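PDB 4R38: blue-light-activated histidine kinase 2 from Erythrobacter litoralis HTCC2594, which senses blue light through a flavin-binding LOV domain, the part present here, and phosphorylates itself on histidine as a sensory kinase linked to virulence. Local coordinates for residues Phe24-Ala29 with Leu38-Arg43. Residues are numbered along the deposited sequence; the frame is centred on the assembly and turned at random.
Sequences FSLTIA and LIYVNR. With RBF (riboflavin), chain E.
Asn42 OD1 is gripped by two backbone N-H groups: that of Leu26 across the hairpin, at 3.1 Å from OD1, and that of Phe45 in the first turn of helix 43-49, where Asn42 is the N-cap. A single asparagine thus ties the end of a strand to the start of a helix. Leu26 N comes from above the carbonyl plane, 47° out of it, while on the other branch Asn42 ND2 gives a nearly straight bond to Phe24 O (2.8 Å) within its own amide plane. Held at both OD1 and ND2, the amide is fixed in its rotation. A chi1 of 65° folds the side chain back to the neighbouring strand, prolonging the ladder beyond the Asn42 N to Leu26 O bond.

At the other end Ile28 O accepts Ile39 N (2.9 Å) and, weakly, Tyr40 N (3.4 Å). Both residues thus face Ile28, a classic beta bulge that shifts the register by one. On the Ile28 face, Leu26 CD2 lies obliquely against the Tyr40 ring, 4.0 Å from CE2, and Ile28 CG2 rests on Ile39 CG1.

The Thr27 face turns inward, Val41 packing against Val56 of helix 53-56. Here Thr27 CG2 meets Val41 CG1 (3.8 Å) and Leu38 CD2 reaches Thr27 CB (3.7 Å), with Leu38 also touching Cys61, the flavin-attachment cysteine, unattached in this structure. Thr27 OG1, hydrogen-bonded to Gln124, sits 3.3 Å from riboflavin C6, and Ala29 CB borders the ring methyls. The result is the N-terminal antiparallel hairpin of a PAS fold, supplying, through Thr27 and Ala29, part of this LOV domain's chromophore pocket.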
# COMPACT_ATOMS: atom_id res chain seq x y z
N PHE A 24 -13.52 3.57 1.17
CA PHE A 24 -12.36 3.02 1.80
C PHE A 24 -11.17 3.27 0.89
O PHE A 24 -11.30 3.31 -0.33
CB PHE A 24 -12.53 1.53 2.11
CG PHE A 24 -13.09 0.73 0.96
CD1 PHE A 24 -12.25 0.25 -0.04
CD2 PHE A 24 -14.45 0.44 0.90
CE1 PHE A 24 -12.77 -0.51 -1.10
CE2 PHE A 24 -14.98 -0.31 -0.16
CZ PHE A 24 -14.14 -0.79 -1.15
N SER A 25 -10.03 3.46 1.52
CA SER A 25 -8.76 3.72 0.81
C SER A 25 -8.40 2.49 -0.01
O SER A 25 -8.41 1.36 0.48
CB SER A 25 -7.67 4.03 1.83
OG SER A 25 -6.38 4.22 1.20
N LEU A 26 -8.13 2.71 -1.29
CA LEU A 26 -7.76 1.64 -2.20
C LEU A 26 -6.61 2.11 -3.08
O LEU A 26 -6.56 3.28 -3.47
CB LEU A 26 -8.96 1.24 -3.04
CG LEU A 26 -8.77 0.02 -3.96
CD1 LEU A 26 -10.02 -0.84 -3.98
CD2 LEU A 26 -8.39 0.47 -5.35
N THR A 27 -5.69 1.18 -3.35
CA THR A 27 -4.51 1.44 -4.15
C THR A 27 -4.28 0.26 -5.08
O THR A 27 -4.64 -0.87 -4.76
CB THR A 27 -3.27 1.58 -3.28
OG1 THR A 27 -3.06 0.35 -2.55
CG2 THR A 27 -3.40 2.74 -2.29
N ILE A 28 -3.70 0.51 -6.25
CA ILE A 28 -3.34 -0.56 -7.16
C ILE A 28 -1.91 -0.26 -7.58
O ILE A 28 -1.60 0.89 -7.85
CB ILE A 28 -4.23 -0.60 -8.41
CG1 ILE A 28 -5.71 -0.87 -8.04
CG2 ILE A 28 -3.76 -1.65 -9.41
CD1 ILE A 28 -6.66 -0.65 -9.17
N ALA A 29 -1.06 -1.29 -7.60
CA ALA A 29 0.35 -1.14 -7.99
C ALA A 29 0.64 -2.05 -9.16
O ALA A 29 0.08 -3.13 -9.24
CB ALA A 29 1.25 -1.52 -6.85
N LEU A 38 2.83 2.68 -7.50
CA LEU A 38 1.38 2.89 -7.52
C LEU A 38 0.95 3.42 -8.89
O LEU A 38 1.59 4.30 -9.43
CB LEU A 38 0.98 3.92 -6.48
CG LEU A 38 1.07 3.45 -5.04
CD1 LEU A 38 0.89 4.63 -4.09
CD2 LEU A 38 0.07 2.36 -4.74
N ILE A 39 -0.14 2.89 -9.43
CA ILE A 39 -0.72 3.42 -10.68
C ILE A 39 -2.06 4.09 -10.42
O ILE A 39 -2.54 4.88 -11.24
CB ILE A 39 -0.81 2.36 -11.79
CG1 ILE A 39 -1.74 1.19 -11.39
CG2 ILE A 39 0.58 1.85 -12.18
CD1 ILE A 39 -2.05 0.23 -12.54
N TYR A 40 -2.66 3.77 -9.27
CA TYR A 40 -3.97 4.30 -8.90
C TYR A 40 -4.12 4.36 -7.39
O TYR A 40 -3.73 3.43 -6.68
CB TYR A 40 -5.09 3.42 -9.45
CG TYR A 40 -6.48 3.87 -9.03
CD1 TYR A 40 -7.17 4.81 -9.78
CD2 TYR A 40 -7.05 3.40 -7.86
CE1 TYR A 40 -8.43 5.25 -9.39
CE2 TYR A 40 -8.30 3.83 -7.46
CZ TYR A 40 -8.98 4.75 -8.22
OH TYR A 40 -10.21 5.18 -7.80
N VAL A 41 -4.70 5.45 -6.91
CA VAL A 41 -5.15 5.55 -5.53
C VAL A 41 -6.49 6.28 -5.65
O VAL A 41 -6.71 7.00 -6.63
CB VAL A 41 -4.16 6.31 -4.59
CG1 VAL A 41 -2.79 5.67 -4.66
CG2 VAL A 41 -4.08 7.81 -4.93
N ASN A 42 -7.37 6.11 -4.67
CA ASN A 42 -8.60 6.87 -4.66
C ASN A 42 -8.60 8.03 -3.65
O ASN A 42 -7.63 8.28 -2.92
CB ASN A 42 -9.79 5.95 -4.41
CG ASN A 42 -9.79 5.30 -3.04
OD1 ASN A 42 -8.89 5.52 -2.23
ND2 ASN A 42 -10.82 4.48 -2.78
N ARG A 43 -9.72 8.74 -3.63
CA ARG A 43 -9.85 9.90 -2.77
C ARG A 43 -9.72 9.53 -1.30
O ARG A 43 -9.20 10.30 -0.51
CB ARG A 43 -11.22 10.56 -3.03
CG ARG A 43 -11.40 11.86 -2.29
CD ARG A 43 -12.76 12.49 -2.59
NE ARG A 43 -12.98 13.67 -1.76
CZ ARG A 43 -14.13 14.34 -1.69
NH1 ARG A 43 -15.18 13.96 -2.40
NH2 ARG A 43 -14.22 15.41 -0.90
N1 RBF E . 3.07 -0.17 2.63
C2 RBF E . 2.75 0.74 3.58
O2 RBF E . 3.56 1.04 4.44
N3 RBF E . 1.51 1.31 3.58
C4 RBF E . 0.61 1.06 2.60
O4 RBF E . -0.52 1.60 2.61
C4A RBF E . 0.94 0.17 1.54
N5 RBF E . 0.11 -0.09 0.50
C5A RBF E . 0.48 -0.94 -0.48
C6 RBF E . -0.37 -1.24 -1.57
C7 RBF E . 0.03 -2.11 -2.59
C7M RBF E . -1.00 -2.37 -3.73
C8 RBF E . 1.28 -2.71 -2.53
C8M RBF E . 1.81 -3.69 -3.57
C9 RBF E . 2.11 -2.44 -1.48
C9A RBF E . 1.75 -1.56 -0.42
N10 RBF E . 2.64 -1.29 0.61
C10 RBF E . 2.25 -0.42 1.61
C1' RBF E . 3.93 -1.96 0.75
C2' RBF E . 5.15 -1.27 0.16
O2' RBF E . 4.78 -0.70 -1.03
C3' RBF E . 6.25 -2.31 -0.06
O3' RBF E . 5.83 -3.25 -1.01
C4' RBF E . 6.59 -3.06 1.23
O4' RBF E . 7.03 -2.18 2.23
C5' RBF E . 7.66 -4.11 0.98
O5' RBF E . 8.83 -3.51 0.46